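Local structure of lipoprotein (7ADK) at residues Ser698-Tyr703 with Glu779-Gly784; Arg186-Leu191 with Ala224-Phe229; Lys693-Ser698 with Pro749-Pro754; Ser631-Gly636 with Trp665-Tyr670. The protein is probably a protease of the chymotrypsin-like peptidase clan PA, made as a mycoplasma lipoprotein. All blocks are in the same frame, centred on the assembly; numbering follows the deposited sequence.

All four contacts are largely buried, and none is a true surface contact. Contact 2 lies farthest out, about 23 Å from the centre of the chain to its own centre, and contacts 1, 3 and 4 lie 13 to 14 Å from it. Contacts 1 and 3 share Ser698 on the 693-703 loop. Contacts 3 and 4 touch, with centres about 7 Å apart. Contact 2 touches contact 1 alone, mainly through Tyr187, which meets Gln700 and Ile701. Contact 2 is helix packing and mainly apolar. Contact 1 sets a loop against a hairpin, again with no hydrogen bond across it. Contact 3 has one backbone bond, and contact 4 relies on an asparagine stacked on a tyrosine.

Contact 1. Residues Ser698-Tyr703 with Glu779-Gly784; sequences SYQIGY and ETARTG
Gln700 NE2 is gripped by Val251 O and Tyr187 OH, while the CG of the same side chain lies against Thr783. At the other end of the amide, OE1 accepts from Tyr703 N at 3.0 Å, and the donor sits nearly along the C=O axis (161°). A bend at chi2 (-75°) turns the amide back toward its own loop. These bonds fix the rotation of the amide and leave the aliphatic CG for the contact. Thr783 CG2 is 3.8 Å from Gln700 CG, and the two side chains run obliquely to each other. The same methyl lies 4.2 Å from Tyr703 CD2, at the edge of the ring. Ala781 CB is 4.4 Å from Tyr703 CE2.

The 779-784 segment turns the hairpin between strands 769-778 and 783-792. Arg782 and Thr783 both face Asn778, which makes a G1 beta bulge, with Arg782 at positive phi. Asn778 OD1 takes up Ala781 N inside the turn, and its ND2 bonds Tyr703 OH. The threonine hydroxyl is bound to Pro749 O. Ser698 OG stands 3.6 Å from Thr783 OG1. Lys250 makes a cation-pi contact with Tyr703.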
loop_
_atom_site.group_PDB
_atom_site.type_symbol
_atom_site.label_atom_id
_atom_site.label_comp_id
_atom_site.label_asym_id
_atom_site.label_seq_id
_atom_site.Cartn_x
_atom_site.Cartn_y
_atom_site.Cartn_z
ATOM N N SER B 698 21.297 -4.016 16.584
ATOM C CA SER B 698 20.368 -5.080 16.954
ATOM C C SER B 698 20.899 -5.975 18.080
ATOM O O SER B 698 22.044 -6.418 18.054
ATOM C CB SER B 698 20.127 -5.921 15.711
ATOM O OG SER B 698 19.133 -6.876 15.926
ATOM N N TYR B 699 20.058 -6.322 19.052
ATOM C CA TYR B 699 20.353 -7.291 20.117
ATOM C C TYR B 699 20.030 -8.734 19.653
ATOM O O TYR B 699 19.550 -9.559 20.421
ATOM C CB TYR B 699 19.649 -6.877 21.432
ATOM C CG TYR B 699 20.193 -5.668 22.192
ATOM C CD1 TYR B 699 20.280 -4.397 21.588
ATOM C CD2 TYR B 699 20.562 -5.799 23.548
ATOM C CE1 TYR B 699 20.744 -3.286 22.314
ATOM C CE2 TYR B 699 21.005 -4.686 24.287
ATOM C CZ TYR B 699 21.102 -3.425 23.668
ATOM O OH TYR B 699 21.483 -2.343 24.389
ATOM N N GLN B 700 20.259 -9.068 18.384
ATOM C CA GLN B 700 20.226 -10.444 17.874
ATOM C C GLN B 700 21.469 -11.237 18.330
ATOM O O GLN B 700 22.593 -10.765 18.165
ATOM C CB GLN B 700 20.105 -10.419 16.340
ATOM C CG GLN B 700 19.170 -11.493 15.783
ATOM C CD GLN B 700 19.744 -12.891 15.790
ATOM O OE1 GLN B 700 20.795 -13.167 15.252
ATOM N NE2 GLN B 700 19.075 -13.842 16.380
ATOM N N ILE B 701 21.293 -12.432 18.910
ATOM C CA ILE B 701 22.417 -13.247 19.400
ATOM C C ILE B 701 23.105 -14.018 18.267
ATOM O O ILE B 701 24.326 -14.126 18.239
ATOM C CB ILE B 701 21.933 -14.206 20.510
ATOM C CG1 ILE B 701 21.386 -13.469 21.746
ATOM C CG2 ILE B 701 23.000 -15.228 20.920
ATOM C CD1 ILE B 701 22.413 -12.737 22.586
ATOM N N GLY B 702 22.341 -14.552 17.316
ATOM C CA GLY B 702 22.833 -15.487 16.309
ATOM C C GLY B 702 23.920 -14.925 15.410
ATOM O O GLY B 702 24.944 -15.568 15.209
ATOM N N TYR B 703 23.714 -13.735 14.857
ATOM C CA TYR B 703 24.689 -13.080 13.983
ATOM C C TYR B 703 25.855 -12.392 14.715
ATOM O O TYR B 703 26.883 -12.135 14.091
ATOM C CB TYR B 703 23.953 -12.076 13.095
ATOM C CG TYR B 703 23.071 -12.665 12.015
ATOM C CD1 TYR B 703 23.617 -13.582 11.106
ATOM C CD2 TYR B 703 21.740 -12.249 11.861
ATOM C CE1 TYR B 703 22.839 -14.108 10.065
ATOM C CE2 TYR B 703 20.956 -12.768 10.815
ATOM C CZ TYR B 703 21.499 -13.710 9.921
ATOM O OH TYR B 703 20.734 -14.247 8.940
ATOM N N GLU B 779 13.928 -11.625 7.710
ATOM C CA GLU B 779 12.667 -11.119 8.262
ATOM C C GLU B 779 12.089 -11.988 9.382
ATOM O O GLU B 779 11.148 -11.564 10.041
ATOM C CB GLU B 779 11.661 -10.823 7.136
ATOM C CG GLU B 779 11.157 -12.054 6.367
ATOM C CD GLU B 779 10.102 -11.695 5.302
ATOM O OE1 GLU B 779 10.307 -11.976 4.100
ATOM O OE2 GLU B 779 9.012 -11.179 5.634
ATOM N N THR B 780 12.681 -13.149 9.672
ATOM C CA THR B 780 12.389 -13.904 10.907
ATOM C C THR B 780 13.271 -13.428 12.073
ATOM O O THR B 780 12.776 -13.259 13.180
ATOM C CB THR B 780 12.503 -15.411 10.672
ATOM O OG1 THR B 780 11.656 -15.789 9.612
ATOM C CG2 THR B 780 12.054 -16.230 11.864
ATOM N N ALA B 781 14.547 -13.114 11.826
ATOM C CA ALA B 781 15.423 -12.405 12.769
ATOM C C ALA B 781 14.987 -10.955 13.023
ATOM O O ALA B 781 15.357 -10.363 14.034
ATOM C CB ALA B 781 16.846 -12.373 12.209
ATOM N N ARG B 782 14.260 -10.360 12.073
ATOM C CA ARG B 782 13.880 -8.950 12.038
ATOM C C ARG B 782 15.103 -8.016 11.939
ATOM O O ARG B 782 15.072 -6.884 12.401
ATOM C CB ARG B 782 12.869 -8.636 13.161
ATOM C CG ARG B 782 11.804 -9.733 13.356
ATOM C CD ARG B 782 10.650 -9.294 14.258
ATOM N NE ARG B 782 9.830 -10.450 14.663
ATOM C CZ ARG B 782 9.830 -11.057 15.829
ATOM N NH1 ARG B 782 10.596 -10.688 16.815
ATOM N NH2 ARG B 782 9.052 -12.071 16.045
ATOM N N THR B 783 16.184 -8.490 11.326
ATOM C CA THR B 783 17.441 -7.767 11.132
ATOM C C THR B 783 18.126 -8.277 9.863
ATOM O O THR B 783 17.617 -9.138 9.154
ATOM C CB THR B 783 18.305 -7.863 12.402
ATOM O OG1 THR B 783 19.436 -7.039 12.374
ATOM C CG2 THR B 783 18.846 -9.252 12.682
ATOM N N GLY B 784 19.285 -7.747 9.536
ATOM C CA GLY B 784 20.093 -8.207 8.421
ATOM C C GLY B 784 21.492 -7.627 8.485
ATOM O O GLY B 784 21.838 -6.997 9.472
#

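Contact 2. Residues Arg186-Leu191 with Ala224-Phe229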
loop_
_atom_site.group_PDB
_atom_site.type_symbol
_atom_site.label_atom_id
_atom_site.label_comp_id
_atom_site.label_asym_id
_atom_site.label_seq_id
_atom_site.Cartn_x
_atom_site.Cartn_y
_atom_site.Cartn_z
ATOM N N ARG B 186 18.996 -18.234 27.021
ATOM C CA ARG B 186 17.629 -18.302 26.485
ATOM C C ARG B 186 17.629 -18.579 24.990
ATOM O O ARG B 186 16.885 -19.430 24.521
ATOM C CB ARG B 186 16.896 -17.001 26.823
ATOM C CG ARG B 186 16.675 -16.920 28.301
ATOM C CD ARG B 186 16.141 -15.638 28.876
ATOM N NE ARG B 186 15.808 -15.800 30.298
ATOM C CZ ARG B 186 16.613 -16.194 31.269
ATOM N NH1 ARG B 186 17.903 -16.235 31.142
ATOM N NH2 ARG B 186 16.121 -16.575 32.402
ATOM N N TYR B 187 18.532 -17.960 24.247
ATOM C CA TYR B 187 18.728 -18.210 22.830
ATOM C C TYR B 187 19.166 -19.650 22.577
ATOM O O TYR B 187 18.667 -20.315 21.681
ATOM C CB TYR B 187 19.749 -17.210 22.287
ATOM C CG TYR B 187 19.734 -17.106 20.783
ATOM C CD1 TYR B 187 18.758 -16.306 20.170
ATOM C CD2 TYR B 187 20.668 -17.808 19.997
ATOM C CE1 TYR B 187 18.708 -16.203 18.773
ATOM C CE2 TYR B 187 20.627 -17.700 18.599
ATOM C CZ TYR B 187 19.644 -16.902 17.986
ATOM O OH TYR B 187 19.606 -16.791 16.642
ATOM N N MET B 188 20.065 -20.168 23.411
ATOM C CA MET B 188 20.545 -21.547 23.326
ATOM C C MET B 188 19.494 -22.623 23.643
ATOM O O MET B 188 19.647 -23.733 23.152
ATOM C CB MET B 188 21.773 -21.729 24.228
ATOM C CG MET B 188 23.028 -21.057 23.676
ATOM S SD MET B 188 23.510 -21.550 22.006
ATOM C CE MET B 188 23.505 -23.346 22.103
ATOM N N THR B 189 18.430 -22.351 24.405
ATOM C CA THR B 189 17.367 -23.332 24.693
ATOM C C THR B 189 16.282 -23.342 23.619
ATOM O O THR B 189 15.826 -24.427 23.249
ATOM C CB THR B 189 16.756 -23.154 26.087
ATOM O OG1 THR B 189 16.176 -21.890 26.216
ATOM C CG2 THR B 189 17.788 -23.341 27.174
ATOM N N ARG B 190 15.939 -22.195 23.002
ATOM C CA ARG B 190 15.142 -22.196 21.752
ATOM C C ARG B 190 15.887 -22.890 20.606
ATOM O O ARG B 190 15.292 -23.618 19.814
ATOM C CB ARG B 190 14.618 -20.797 21.352
ATOM C CG ARG B 190 15.703 -19.785 20.952
ATOM C CD ARG B 190 15.188 -18.490 20.304
ATOM N NE ARG B 190 14.507 -18.699 19.011
ATOM C CZ ARG B 190 15.039 -18.995 17.841
ATOM N NH1 ARG B 190 16.319 -19.136 17.665
ATOM N NH2 ARG B 190 14.270 -19.140 16.809
ATOM N N LEU B 191 17.207 -22.753 20.567
ATOM C CA LEU B 191 18.072 -23.370 19.573
ATOM C C LEU B 191 18.241 -24.869 19.802
ATOM O O LEU B 191 17.963 -25.649 18.894
ATOM C CB LEU B 191 19.384 -22.588 19.589
ATOM C CG LEU B 191 20.515 -23.105 18.705
ATOM C CD1 LEU B 191 20.109 -23.293 17.256
ATOM C CD2 LEU B 191 21.637 -22.106 18.789
ATOM N N ALA B 224 29.493 -23.721 18.522
ATOM C CA ALA B 224 29.310 -24.789 17.551
ATOM C C ALA B 224 27.869 -24.899 17.028
ATOM O O ALA B 224 27.667 -25.564 16.012
ATOM C CB ALA B 224 29.779 -26.087 18.189
ATOM N N ALA B 225 26.888 -24.262 17.674
ATOM C CA ALA B 225 25.476 -24.280 17.288
ATOM C C ALA B 225 24.789 -22.900 17.161
ATOM O O ALA B 225 23.806 -22.838 16.431
ATOM C CB ALA B 225 24.734 -25.176 18.282
ATOM N N ILE B 226 25.259 -21.815 17.813
ATOM C CA ILE B 226 24.640 -20.454 17.740
ATOM C C ILE B 226 24.405 -20.061 16.283
ATOM O O ILE B 226 23.373 -19.488 15.936
ATOM C CB ILE B 226 25.457 -19.352 18.477
ATOM C CG1 ILE B 226 25.446 -19.499 20.009
ATOM C CG2 ILE B 226 24.875 -17.964 18.184
ATOM C CD1 ILE B 226 26.536 -18.718 20.726
ATOM N N SER B 227 25.347 -20.424 15.415
ATOM C CA SER B 227 25.146 -20.673 13.991
ATOM C C SER B 227 26.281 -21.576 13.486
ATOM O O SER B 227 27.013 -22.190 14.265
ATOM C CB SER B 227 25.064 -19.360 13.190
ATOM O OG SER B 227 23.912 -18.639 13.533
ATOM N N ASN B 228 26.490 -21.616 12.180
ATOM C CA ASN B 228 27.626 -22.243 11.526
ATOM C C ASN B 228 28.970 -21.500 11.748
ATOM O O ASN B 228 29.649 -21.150 10.781
ATOM C CB ASN B 228 27.234 -22.328 10.051
ATOM N N PHE B 229 29.360 -21.210 13.000
ATOM C CA PHE B 229 30.598 -20.484 13.325
ATOM C C PHE B 229 31.848 -21.370 13.147
ATOM O O PHE B 229 31.753 -22.596 13.194
ATOM C CB PHE B 229 30.601 -19.924 14.762
ATOM C CG PHE B 229 29.702 -18.765 15.197
ATOM C CD1 PHE B 229 28.366 -18.643 14.783
ATOM C CD2 PHE B 229 30.192 -17.870 16.172
ATOM C CE1 PHE B 229 27.527 -17.667 15.351
ATOM C CE2 PHE B 229 29.352 -16.897 16.741
ATOM C CZ PHE B 229 28.021 -16.798 16.327
#
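This is mainly apolar helix packing. Tyr187, Met188 and Leu191 of helix 176-192 meet Ala225 and Ile226 of the short helix 220-226. The two backbones are nearest at Met188 and Ile226, whose CA atoms are 7.0 Å apart. No hydrogen bond crosses the contact.

Met188 points its CB past the other segment, but bends at chi2 (-56°) and chi3 (-51°) fold its end back toward it. Its SD then lies 3.5 Å from Ile226 CG1. The two side chains cross at about a right angle. Met188 CE also reaches Ala225 CB, at 4.4 Å.

Leu191 has CG anti to the backbone N (chi1 175°). This carries CD2 across to the backbone of the short helix. CD2 is 3.3 Å from Ala225 O and 3.6 Å from Ile226 CA. Tyr187 presents its ring edge to Ile226 O, with CE2 at 4.2 Å. The same CE2 is 4.3 Å from Ile226 CG2. Ile226 O is bonded by its own neighbour, Ser227 OG, which donates to it at 2.6 Å, in the carbonyl plane and on a lone pair. Lys250 NZ is a second partner of that hydroxyl.

Met188 touches Asp222, one turn back on helix 220-226. Tyr187 packs on Ile701 as well as on Ile226, and its side chain thus joins the short helix to the loop that leads to strand 712-714.

Contact 3. Residues Lys693-Ser698 with Pro749-Pro754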
loop_
_atom_site.group_PDB
_atom_site.type_symbol
_atom_site.label_atom_id
_atom_site.label_comp_id
_atom_site.label_asym_id
_atom_site.label_seq_id
_atom_site.Cartn_x
_atom_site.Cartn_y
_atom_site.Cartn_z
ATOM N N LYS B 693 15.768 11.338 15.279
ATOM C CA LYS B 693 16.912 10.418 15.416
ATOM C C LYS B 693 16.901 9.321 14.340
ATOM O O LYS B 693 15.897 9.094 13.665
ATOM C CB LYS B 693 16.889 9.800 16.826
ATOM C CG LYS B 693 17.053 10.789 17.995
ATOM C CD LYS B 693 18.402 11.517 18.059
ATOM C CE LYS B 693 19.573 10.582 18.393
ATOM N NZ LYS B 693 20.842 11.122 17.875
ATOM N N GLY B 694 18.019 8.625 14.171
ATOM C CA GLY B 694 18.057 7.301 13.559
ATOM C C GLY B 694 17.692 6.192 14.551
ATOM O O GLY B 694 17.092 6.433 15.598
ATOM N N ASN B 695 18.061 4.964 14.216
ATOM C CA ASN B 695 18.072 3.833 15.140
ATOM C C ASN B 695 19.481 3.229 15.204
ATOM O O ASN B 695 20.441 3.841 14.738
ATOM C CB ASN B 695 16.922 2.864 14.793
ATOM C CG ASN B 695 15.535 3.454 14.985
ATOM O OD1 ASN B 695 14.653 3.280 14.169
ATOM N ND2 ASN B 695 15.253 4.184 16.042
ATOM N N PHE B 696 19.626 2.080 15.855
ATOM C CA PHE B 696 20.905 1.620 16.390
ATOM C C PHE B 696 21.220 0.181 15.968
ATOM O O PHE B 696 20.670 -0.346 15.001
ATOM C CB PHE B 696 20.864 1.805 17.917
ATOM C CG PHE B 696 20.416 3.177 18.377
ATOM C CD1 PHE B 696 21.341 4.234 18.414
ATOM C CD2 PHE B 696 19.074 3.409 18.737
ATOM C CE1 PHE B 696 20.921 5.517 18.792
ATOM C CE2 PHE B 696 18.657 4.691 19.121
ATOM C CZ PHE B 696 19.583 5.747 19.139
ATOM N N PHE B 697 22.125 -0.463 16.696
ATOM C CA PHE B 697 22.458 -1.875 16.559
ATOM C C PHE B 697 21.422 -2.836 17.175
ATOM O O PHE B 697 20.743 -2.530 18.149
ATOM C CB PHE B 697 23.842 -2.090 17.162
ATOM C CG PHE B 697 24.956 -1.217 16.619
ATOM C CD1 PHE B 697 25.230 -1.193 15.241
ATOM C CD2 PHE B 697 25.750 -0.461 17.500
ATOM C CE1 PHE B 697 26.279 -0.406 14.746
ATOM C CE2 PHE B 697 26.833 0.273 17.006
ATOM C CZ PHE B 697 27.086 0.307 15.631
ATOM N N SER B 698 21.297 -4.016 16.584
ATOM C CA SER B 698 20.368 -5.080 16.954
ATOM C C SER B 698 20.899 -5.975 18.080
ATOM O O SER B 698 22.044 -6.418 18.054
ATOM C CB SER B 698 20.127 -5.921 15.711
ATOM O OG SER B 698 19.133 -6.876 15.926
ATOM N N PRO B 749 21.905 -3.757 11.707
ATOM C CA PRO B 749 20.868 -2.745 11.884
ATOM C C PRO B 749 19.607 -3.231 12.609
ATOM O O PRO B 749 19.099 -4.321 12.331
ATOM C CB PRO B 749 20.539 -2.311 10.456
ATOM C CG PRO B 749 21.031 -3.426 9.557
ATOM C CD PRO B 749 22.281 -3.825 10.302
ATOM N N ARG B 750 19.073 -2.400 13.516
ATOM C CA ARG B 750 17.967 -2.739 14.439
ATOM C C ARG B 750 16.635 -3.117 13.781
ATOM O O ARG B 750 16.141 -4.213 14.031
ATOM C CB ARG B 750 17.777 -1.594 15.445
ATOM C CG ARG B 750 16.680 -1.833 16.482
ATOM C CD ARG B 750 16.522 -0.611 17.379
ATOM N NE ARG B 750 15.510 -0.832 18.409
ATOM C CZ ARG B 750 14.894 0.073 19.135
ATOM N NH1 ARG B 750 15.176 1.336 19.085
ATOM N NH2 ARG B 750 13.956 -0.289 19.941
ATOM N N PHE B 751 16.033 -2.207 13.017
ATOM C CA PHE B 751 14.677 -2.340 12.472
ATOM C C PHE B 751 14.724 -2.481 10.948
ATOM O O PHE B 751 14.210 -1.626 10.237
ATOM C CB PHE B 751 13.812 -1.132 12.903
ATOM C CG PHE B 751 13.350 -1.016 14.350
ATOM C CD1 PHE B 751 12.999 -2.150 15.110
ATOM C CD2 PHE B 751 13.131 0.265 14.889
ATOM C CE1 PHE B 751 12.436 -2.001 16.386
ATOM C CE2 PHE B 751 12.579 0.412 16.169
ATOM C CZ PHE B 751 12.213 -0.722 16.912
ATOM N N TYR B 752 15.362 -3.516 10.393
ATOM C CA TYR B 752 15.644 -3.530 8.949
ATOM C C TYR B 752 15.758 -4.917 8.317
ATOM O O TYR B 752 16.845 -5.424 8.040
ATOM C CB TYR B 752 16.888 -2.687 8.692
ATOM C CG TYR B 752 17.012 -2.074 7.307
ATOM C CD1 TYR B 752 16.029 -1.199 6.814
ATOM C CD2 TYR B 752 18.132 -2.352 6.519
ATOM C CE1 TYR B 752 16.146 -0.646 5.525
ATOM C CE2 TYR B 752 18.256 -1.809 5.233
ATOM C CZ TYR B 752 17.259 -0.963 4.728
ATOM O OH TYR B 752 17.383 -0.503 3.464
ATOM N N ALA B 753 14.608 -5.510 8.010
ATOM C CA ALA B 753 14.513 -6.690 7.164
ATOM C C ALA B 753 13.628 -6.443 5.916
ATOM O O ALA B 753 12.565 -7.044 5.771
ATOM C CB ALA B 753 14.090 -7.862 8.044
ATOM N N PRO B 754 14.024 -5.536 5.003
ATOM C CA PRO B 754 13.323 -5.277 3.748
ATOM C C PRO B 754 13.464 -6.445 2.757
ATOM O O PRO B 754 14.450 -6.582 2.031
ATOM C CB PRO B 754 13.941 -3.987 3.212
ATOM C CG PRO B 754 15.361 -4.031 3.745
ATOM C CD PRO B 754 15.153 -4.630 5.122
#
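A single beta bridge joins two loops here, with Phe697 set beside Pro749. One loop follows helix 688-691, and the other follows strand 737-747. Both belong to the DUF31 peptidase region. The bond across is Arg750 N to Phe696 O, 3.0 Å, with an N-H...O angle of 136°. The donor is tilted 19° from the carbonyl plane.

Arg750 has the largest share of the buried surface. Its side chain is extended from CG to NE, with CG anti to the backbone N (chi1 -179°), which carries the guanidinium out to Phe696 and Asn695. The guanidinium has Phe751 CZ over one face, 3.3 Å above the plane and toward the rim. NH1 lies 4.4 Å from Phe696 CD2, near the plane of that ring and at its edge. NH1 is also 4.2 Å from Asn695 ND2, with the amide steeply inclined to the guanidinium. The main polar hold on this arginine is Lys255 O, which bonds NE. Asn695 turns its other amide atom to the phenylalanine: OD1 sits 3.5 Å from Phe751 CD2, at the ring edge. The amide and ring planes are almost perpendicular. Farther along, Ser698 CB rests 3.9 Å from Pro749 O.

Ser698 makes backbone bonds to Leu748, just beyond the end of strand 737-747. Phe697 points away from the bridge and meets the rings of Tyr606 and Phe609. Pro749 packs on Tyr774 of strand 769-778, which also takes Tyr752 edge-to-face.

Contact 4. Residues Ser631-Gly636 with Trp665-Tyr670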
loop_
_atom_site.group_PDB
_atom_site.type_symbol
_atom_site.label_atom_id
_atom_site.label_comp_id
_atom_site.label_asym_id
_atom_site.label_seq_id
_atom_site.Cartn_x
_atom_site.Cartn_y
_atom_site.Cartn_z
ATOM N N SER B 631 22.235 5.471 13.304
ATOM C CA SER B 631 22.331 4.872 11.983
ATOM C C SER B 631 21.158 5.353 11.137
ATOM O O SER B 631 19.993 5.220 11.512
ATOM C CB SER B 631 22.412 3.354 12.057
ATOM O OG SER B 631 23.544 2.915 12.783
ATOM N N LEU B 632 21.449 5.902 9.969
ATOM C CA LEU B 632 20.472 6.339 8.978
ATOM C C LEU B 632 20.473 5.354 7.827
ATOM O O LEU B 632 21.512 5.118 7.223
ATOM C CB LEU B 632 20.781 7.748 8.440
ATOM C CG LEU B 632 20.688 8.939 9.395
ATOM C CD1 LEU B 632 19.450 8.838 10.248
ATOM C CD2 LEU B 632 21.911 9.124 10.277
ATOM N N TYR B 633 19.316 4.792 7.508
ATOM C CA TYR B 633 19.153 4.077 6.259
ATOM C C TYR B 633 17.762 4.250 5.626
ATOM O O TYR B 633 17.060 3.272 5.412
ATOM C CB TYR B 633 19.713 2.623 6.308
ATOM C CG TYR B 633 19.692 1.861 7.602
ATOM C CD1 TYR B 633 20.720 2.005 8.539
ATOM C CD2 TYR B 633 18.661 0.960 7.844
ATOM C CE1 TYR B 633 20.665 1.312 9.761
ATOM C CE2 TYR B 633 18.553 0.363 9.103
ATOM C CZ TYR B 633 19.525 0.573 10.091
ATOM O OH TYR B 633 19.292 0.191 11.382
ATOM N N ILE B 634 17.354 5.496 5.293
ATOM C CA ILE B 634 16.401 5.693 4.169
ATOM C C ILE B 634 17.214 5.474 2.932
ATOM O O ILE B 634 17.727 6.374 2.288
ATOM C CB ILE B 634 15.662 7.037 4.013
ATOM C CG1 ILE B 634 14.822 7.275 5.253
ATOM C CG2 ILE B 634 14.711 6.981 2.792
ATOM C CD1 ILE B 634 13.901 8.492 5.142
ATOM N N VAL B 635 17.357 4.210 2.674
ATOM C CA VAL B 635 18.059 3.645 1.556
ATOM C C VAL B 635 17.369 2.350 1.265
ATOM O O VAL B 635 16.628 1.811 2.089
ATOM C CB VAL B 635 19.543 3.395 1.841
ATOM C CG1 VAL B 635 20.378 4.669 1.903
ATOM C CG2 VAL B 635 19.713 2.704 3.171
ATOM N N GLY B 636 17.619 1.837 0.080
ATOM C CA GLY B 636 16.962 0.633 -0.353
ATOM C C GLY B 636 15.538 0.903 -0.784
ATOM O O GLY B 636 14.754 1.586 -0.131
ATOM N N TRP B 665 11.665 2.153 1.654
ATOM C CA TRP B 665 11.920 1.594 2.991
ATOM C C TRP B 665 12.964 2.402 3.789
ATOM O O TRP B 665 13.822 3.087 3.249
ATOM C CB TRP B 665 12.275 0.104 2.893
ATOM C CG TRP B 665 11.725 -0.810 3.952
ATOM C CD1 TRP B 665 12.316 -1.127 5.123
ATOM C CD2 TRP B 665 10.474 -1.567 3.947
ATOM N NE1 TRP B 665 11.518 -1.991 5.830
ATOM C CE2 TRP B 665 10.355 -2.265 5.175
ATOM C CE3 TRP B 665 9.439 -1.763 3.017
ATOM C CZ2 TRP B 665 9.241 -3.027 5.510
ATOM C CZ3 TRP B 665 8.316 -2.544 3.331
ATOM C CH2 TRP B 665 8.200 -3.151 4.584
ATOM N N ILE B 666 12.831 2.356 5.103
ATOM C CA ILE B 666 13.449 3.233 6.102
ATOM C C ILE B 666 13.965 2.382 7.266
ATOM O O ILE B 666 14.118 1.179 7.143
ATOM C CB ILE B 666 12.499 4.453 6.383
ATOM C CG1 ILE B 666 12.885 5.447 7.506
ATOM C CG2 ILE B 666 11.006 4.133 6.453
ATOM C CD1 ILE B 666 12.038 6.725 7.562
ATOM N N ASN B 667 14.275 3.010 8.383
ATOM C CA ASN B 667 14.782 2.475 9.633
ATOM C C ASN B 667 14.071 3.257 10.738
ATOM O O ASN B 667 14.526 4.342 11.115
ATOM C CB ASN B 667 16.282 2.745 9.592
ATOM C CG ASN B 667 17.019 2.290 10.819
ATOM O OD1 ASN B 667 16.734 1.251 11.390
ATOM N ND2 ASN B 667 18.047 2.999 11.224
ATOM N N SER B 668 12.844 2.868 11.072
ATOM C CA SER B 668 11.973 3.586 12.014
ATOM C C SER B 668 10.792 2.761 12.501
ATOM O O SER B 668 10.385 1.790 11.868
ATOM C CB SER B 668 11.418 4.857 11.378
ATOM O OG SER B 668 12.375 5.867 11.482
ATOM N N GLU B 669 10.210 3.229 13.604
ATOM C CA GLU B 669 8.983 2.725 14.209
ATOM C C GLU B 669 7.848 2.578 13.182
ATOM O O GLU B 669 7.482 3.532 12.501
ATOM C CB GLU B 669 8.481 3.684 15.304
ATOM C CG GLU B 669 9.478 4.124 16.365
ATOM C CD GLU B 669 8.869 5.057 17.430
ATOM O OE1 GLU B 669 7.642 5.220 17.532
ATOM O OE2 GLU B 669 9.641 5.640 18.207
ATOM N N TYR B 670 7.185 1.423 13.145
ATOM C CA TYR B 670 5.996 1.201 12.322
ATOM C C TYR B 670 4.834 2.159 12.664
ATOM O O TYR B 670 3.881 2.300 11.897
ATOM C CB TYR B 670 5.581 -0.272 12.455
ATOM C CG TYR B 670 5.068 -0.711 13.812
ATOM C CD1 TYR B 670 3.753 -0.389 14.187
ATOM C CD2 TYR B 670 5.878 -1.465 14.676
ATOM C CE1 TYR B 670 3.259 -0.793 15.435
ATOM C CE2 TYR B 670 5.382 -1.884 15.923
ATOM C CZ TYR B 670 4.073 -1.540 16.308
ATOM O OH TYR B 670 3.581 -1.918 17.516
#
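Tyr633 and Asn667 make the tight part of this contact, and the chain beyond Asn667 is its loose, solvent side. The amide of Asn667 is stacked on one face of the Tyr633 ring, with the two planes 21° apart. Its ND2 is 3.1 Å above the ring plane, toward the rim. CG of Asn667 is anti to the backbone N (chi1 179°), which sends the amide straight across to the tyrosine. Two weak hydrogen bonds help to set its rotation. Tyr633 OH donates to Asn667 OD1 at 2.8 Å. Asn667 ND2 donates to Ser631 O at 3.0 Å, with an N-H...O angle of only 121°.

Next to this pair, Ile634 and Ile666 lie side by side and point the same way, with their CG1 atoms 3.5 Å apart. Ile634 is the centre of an inverse gamma turn, closed by a weak bond from Val635 N to Tyr633 O.

The touching parts, 631-636 and 665-667, run nearly antiparallel, yet they do not pair as strands. The Gly636 end is buried but has no hydrogen bond between the segments. Val635 O faces Trp665 O there and takes its hydrogen bond from Tyr752 OH. The indole of Trp665 leads away to Val269. Past Asn667 the chain departs. Glu669 and Tyr670 are partly exposed, and Glu669 OE1 bonds a polar side chain of another protein chain.

Both loops belong to the DUF31 peptidase region and pack together beside strand 761-765. Leu632 bonds Arg764 through the backbone, while Val763 packs on Ser631 and Tyr633. The Ser631 backbone also pairs with Asn695, in the loop after helix 688-691.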